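Local coordinates for protein 5-carboxyvanillate decarboxylase (PDB 4L6D) that probably removes a carboxyl group from 5-carboxyvanillate, as a manganese-binding carboxy-lyase of the amidohydrolase superfamily, and holds vanillate in its metal-centred pocket, at residues A[180-183]-A[184-188]; A[189-193]-A[194-198]. All blocks are in the same frame, centred on the assembly; numbering follows the deposited sequence.

Contact 1 of 2, residues A[180-183]-A[184-188]; sequences KQID and RAFRD
D183 and R187, four residues apart, lie side by side and point the same way, and water does most of the joining between them. The direct salt bridge, D183 OD2 to R187 NH2, is long at 3.8 Å, with the carboxylate and guanidinium planes turned 66° apart. Two waters bridge the gap: one donates to D183 OD1 and accepts from R187 NE, while the other donates to OD2 and takes a weak bond from NH2 at the edge of the guanidinium. A bend in the arginine chain, chi2 -91°, turns the guanidinium toward the carboxylate, and A29 O accepts a further bond from NH2.

Backbone bonds wind the turn. F186 N donates to D183 O over 3.0 Å, and A185 N adds a weak bond to I182 O.

The aromatic ring of F186 meets I182 O with its edge, in the ring plane, CD1 lying 3.1 Å from that oxygen. Its apolar contact is CE1, 4.3 Å from I182 CD1. I200 of helix 197-211 packs against the same phenyl group.

Such i to i+3 bonding is the mark of a short 3-10 turn, here set in the loop that follows strand 171-174 of the amidohydrolase barrel.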
# COMPACT_ATOMS: atom_id res chain seq x y z
N LYS A 180 -5.09 13.08 -9.57
CA LYS A 180 -4.28 13.37 -10.75
C LYS A 180 -2.78 13.31 -10.44
O LYS A 180 -1.96 13.17 -11.34
CB LYS A 180 -4.66 14.73 -11.36
CG LYS A 180 -6.03 14.75 -12.03
CD LYS A 180 -6.35 16.13 -12.59
CE LYS A 180 -7.72 16.11 -13.25
NZ LYS A 180 -8.00 17.34 -14.02
N GLN A 181 -2.43 13.38 -9.16
CA GLN A 181 -1.04 13.27 -8.77
C GLN A 181 -0.49 11.89 -9.06
O GLN A 181 0.71 11.73 -9.29
CB GLN A 181 -0.88 13.58 -7.28
CG GLN A 181 -1.34 14.99 -6.91
CD GLN A 181 -0.77 15.44 -5.58
OE1 GLN A 181 0.40 15.18 -5.27
NE2 GLN A 181 -1.57 16.14 -4.80
N ILE A 182 -1.36 10.88 -9.04
CA ILE A 182 -0.91 9.49 -9.14
C ILE A 182 -1.66 8.64 -10.17
O ILE A 182 -1.32 7.48 -10.37
CB ILE A 182 -0.96 8.77 -7.77
CG1 ILE A 182 -2.38 8.85 -7.17
CG2 ILE A 182 0.04 9.38 -6.81
CD1 ILE A 182 -2.63 7.85 -6.04
N ASP A 183 -2.67 9.20 -10.83
CA ASP A 183 -3.55 8.35 -11.64
C ASP A 183 -2.95 7.69 -12.88
O ASP A 183 -3.51 6.71 -13.36
CB ASP A 183 -4.88 9.05 -11.99
CG ASP A 183 -4.71 10.28 -12.87
OD1 ASP A 183 -3.67 10.44 -13.54
OD2 ASP A 183 -5.64 11.10 -12.90
N ARG A 184 -1.83 8.20 -13.39
CA ARG A 184 -1.21 7.64 -14.59
C ARG A 184 -0.94 6.13 -14.47
O ARG A 184 -1.05 5.39 -15.45
CB ARG A 184 0.08 8.38 -14.93
CG ARG A 184 -0.10 9.69 -15.68
CD ARG A 184 1.24 10.42 -15.86
NE ARG A 184 2.29 9.56 -16.43
CZ ARG A 184 3.58 9.86 -16.46
NH1 ARG A 184 4.01 11.01 -15.95
NH2 ARG A 184 4.46 9.02 -16.99
N ALA A 185 -0.60 5.69 -13.26
CA ALA A 185 -0.25 4.29 -13.02
C ALA A 185 -1.45 3.37 -12.79
O ALA A 185 -1.29 2.16 -12.59
CB ALA A 185 0.71 4.18 -11.84
N PHE A 186 -2.65 3.94 -12.82
CA PHE A 186 -3.87 3.20 -12.47
C PHE A 186 -4.91 3.18 -13.58
O PHE A 186 -6.09 2.99 -13.31
CB PHE A 186 -4.48 3.78 -11.18
CG PHE A 186 -3.55 3.72 -10.00
CD1 PHE A 186 -2.62 4.72 -9.80
CD2 PHE A 186 -3.58 2.65 -9.12
CE1 PHE A 186 -1.73 4.67 -8.73
CE2 PHE A 186 -2.70 2.59 -8.05
CZ PHE A 186 -1.78 3.61 -7.85
N ARG A 187 -4.45 3.36 -14.82
CA ARG A 187 -5.33 3.37 -15.99
C ARG A 187 -5.51 1.98 -16.62
O ARG A 187 -6.30 1.83 -17.56
CB ARG A 187 -4.80 4.34 -17.05
CG ARG A 187 -4.85 5.81 -16.65
CD ARG A 187 -6.15 6.48 -17.08
NE ARG A 187 -6.27 7.83 -16.55
CZ ARG A 187 -7.40 8.54 -16.53
NH1 ARG A 187 -8.52 8.01 -17.02
NH2 ARG A 187 -7.41 9.76 -16.02
N ASP A 188 -4.79 0.98 -16.12
CA ASP A 188 -4.81 -0.35 -16.74
C ASP A 188 -5.33 -1.42 -15.79
O ASP A 188 -5.24 -1.28 -14.56
CB ASP A 188 -3.42 -0.74 -17.23
CG ASP A 188 -2.92 0.17 -18.32
OD1 ASP A 188 -3.60 0.26 -19.36
OD2 ASP A 188 -1.87 0.82 -18.13
O HOH W 1 -0.23 10.78 -12.51
O HOH W 2 -6.32 12.51 -15.10
O HOH W 3 -4.12 9.55 -16.14

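Contact 2 of 2, residues A[189-193]-A[194-198]; sequences YGMNS and AIWGY. With VNL (4-hydroxy-3-methoxybenzoate), chain J.
Y198 lays one face of its ring over the backbone of S193: S193 CA stands 4.0 Å from the ring centroid, 23° off the normal, as a CH-pi contact, and S193 C is over the same face, also off its centre. The setting is the entrance to helix 197-211 in the amidohydrolase TIM barrel, where two consecutive type I turns, G190 to S193 and S193 to W196, lead to W196 at the N-cap.

S193 O is the hub of this approach. Y198 N donates to it at 3.0 Å along an almost straight line, and W196 N adds a weak bond to the same oxygen. G197 N, the first amide of the helix, makes a bent, weak bond to M191 O, with an N-H...O angle of 129°. N192 O, 3.5 Å from Y198 CD1, is buried with no polar partner in the model.

The apolar contact is between M191 and W196: the methionine chain bends at chi3 to set CE 3.5 Å from W196 CD1, the two side chains lying alongside one another. The I195 methyl CG2 packs on the G190 carbonyl oxygen. Beyond the segments, W196 NE1 bonds to T204 OG1 of the second subunit, and W235 of that subunit meets the indole edge-to-face.

Vanillate lies at the edge of the Y198 ring, its CM2 near the ring plane. With OG anti to N (chi1 -172°), S193 reaches a water that also bonds Y198 OH and donates to vanillate O2 at 2.6 Å.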
# COMPACT_ATOMS: atom_id res chain seq x y z
N TYR A 189 -5.87 -2.49 -16.36
CA TYR A 189 -6.28 -3.68 -15.61
C TYR A 189 -7.32 -3.41 -14.52
O TYR A 189 -7.38 -4.14 -13.53
CB TYR A 189 -5.04 -4.39 -15.01
CG TYR A 189 -3.85 -4.39 -15.93
CD1 TYR A 189 -3.94 -4.86 -17.24
CD2 TYR A 189 -2.63 -3.87 -15.52
CE1 TYR A 189 -2.86 -4.84 -18.09
CE2 TYR A 189 -1.53 -3.85 -16.37
CZ TYR A 189 -1.65 -4.32 -17.65
OH TYR A 189 -0.57 -4.29 -18.50
N GLY A 190 -8.12 -2.36 -14.69
CA GLY A 190 -9.15 -2.02 -13.71
C GLY A 190 -8.61 -1.47 -12.40
O GLY A 190 -9.32 -1.38 -11.41
N MET A 191 -7.33 -1.09 -12.41
CA MET A 191 -6.66 -0.66 -11.19
C MET A 191 -7.12 0.69 -10.65
O MET A 191 -6.73 1.09 -9.56
CB MET A 191 -5.14 -0.69 -11.38
CG MET A 191 -4.61 -2.11 -11.48
SD MET A 191 -2.86 -2.25 -11.91
CE MET A 191 -2.12 -1.48 -10.48
N ASN A 192 -7.98 1.38 -11.39
CA ASN A 192 -8.55 2.63 -10.88
C ASN A 192 -9.38 2.42 -9.63
O ASN A 192 -9.55 3.34 -8.83
CB ASN A 192 -9.43 3.30 -11.95
CG ASN A 192 -10.74 2.55 -12.19
OD1 ASN A 192 -11.77 2.84 -11.56
ND2 ASN A 192 -10.72 1.58 -13.10
N SER A 193 -9.90 1.21 -9.47
CA SER A 193 -11.00 0.94 -8.55
C SER A 193 -10.52 0.22 -7.28
O SER A 193 -9.36 0.35 -6.86
CB SER A 193 -12.07 0.13 -9.31
OG SER A 193 -13.27 -0.03 -8.57
N ALA A 194 -11.42 -0.56 -6.69
CA ALA A 194 -11.18 -1.22 -5.42
C ALA A 194 -10.03 -2.23 -5.43
O ALA A 194 -9.41 -2.46 -4.38
CB ALA A 194 -12.47 -1.90 -4.95
N ILE A 195 -9.74 -2.81 -6.59
CA ILE A 195 -8.71 -3.84 -6.66
C ILE A 195 -7.32 -3.30 -6.28
O ILE A 195 -6.48 -4.07 -5.81
CB ILE A 195 -8.69 -4.53 -8.04
CG1 ILE A 195 -7.90 -5.85 -7.97
CG2 ILE A 195 -8.14 -3.60 -9.10
CD1 ILE A 195 -8.01 -6.67 -9.23
N TRP A 196 -7.07 -2.01 -6.49
CA TRP A 196 -5.75 -1.48 -6.11
C TRP A 196 -5.70 0.03 -5.87
O TRP A 196 -5.24 0.49 -4.82
CB TRP A 196 -4.67 -1.89 -7.13
CG TRP A 196 -3.28 -1.69 -6.58
CD1 TRP A 196 -2.32 -0.83 -7.04
CD2 TRP A 196 -2.71 -2.35 -5.44
NE1 TRP A 196 -1.19 -0.91 -6.24
CE2 TRP A 196 -1.41 -1.84 -5.26
CE3 TRP A 196 -3.19 -3.32 -4.54
CZ2 TRP A 196 -0.57 -2.27 -4.23
CZ3 TRP A 196 -2.35 -3.75 -3.51
CH2 TRP A 196 -1.06 -3.22 -3.37
N GLY A 197 -6.18 0.79 -6.83
CA GLY A 197 -6.12 2.25 -6.75
C GLY A 197 -6.77 2.84 -5.51
O GLY A 197 -6.22 3.77 -4.89
N TYR A 198 -7.94 2.34 -5.14
CA TYR A 198 -8.64 2.87 -3.96
C TYR A 198 -7.75 2.86 -2.71
O TYR A 198 -7.71 3.83 -1.96
CB TYR A 198 -9.93 2.10 -3.70
CG TYR A 198 -11.11 2.55 -4.54
CD1 TYR A 198 -10.94 3.41 -5.63
CD2 TYR A 198 -12.40 2.13 -4.22
CE1 TYR A 198 -12.04 3.84 -6.39
CE2 TYR A 198 -13.49 2.53 -4.97
CZ TYR A 198 -13.31 3.39 -6.05
OH TYR A 198 -14.41 3.80 -6.77
C1 VNL J . -16.91 0.03 -5.63
CO1 VNL J . -16.69 -0.71 -4.47
CO2 VNL J . -17.27 1.40 -5.58
CM1 VNL J . -16.82 -0.10 -3.21
CM2 VNL J . -17.39 2.02 -4.34
OM VNL J . -17.73 3.34 -4.19
CZ VNL J . -17.17 1.25 -3.12
CC VNL J . -16.80 -0.65 -6.97
CV VNL J . -17.95 4.17 -5.34
O1 VNL J . -16.78 -1.91 -7.05
O2 VNL J . -16.79 0.06 -8.01
O3 VNL J . -17.63 1.82 -1.96
O HOH W 4 -15.02 1.88 -8.59

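Contacts 1 and 2 follow one another without a break along the chain, their centres 10 Å apart, in the connection from barrel strand 171-174 to helix 197-211. The F186 ring of contact 1 joins them, its CD2 packing 3.5 Å from G197 CA and its CE2 against W196 CD1, where the helix starts. Position then divides their roles: residues 180-188 lie away from the annotated sites, whereas 189-198 supply two residues to the vanillate pocket, with Y198 about 6 Å (side chain to ion) from manganese. Both also touch the second subunit, so this single connection illustrates how a barrel loop can belong to pocket and dimer interface at once.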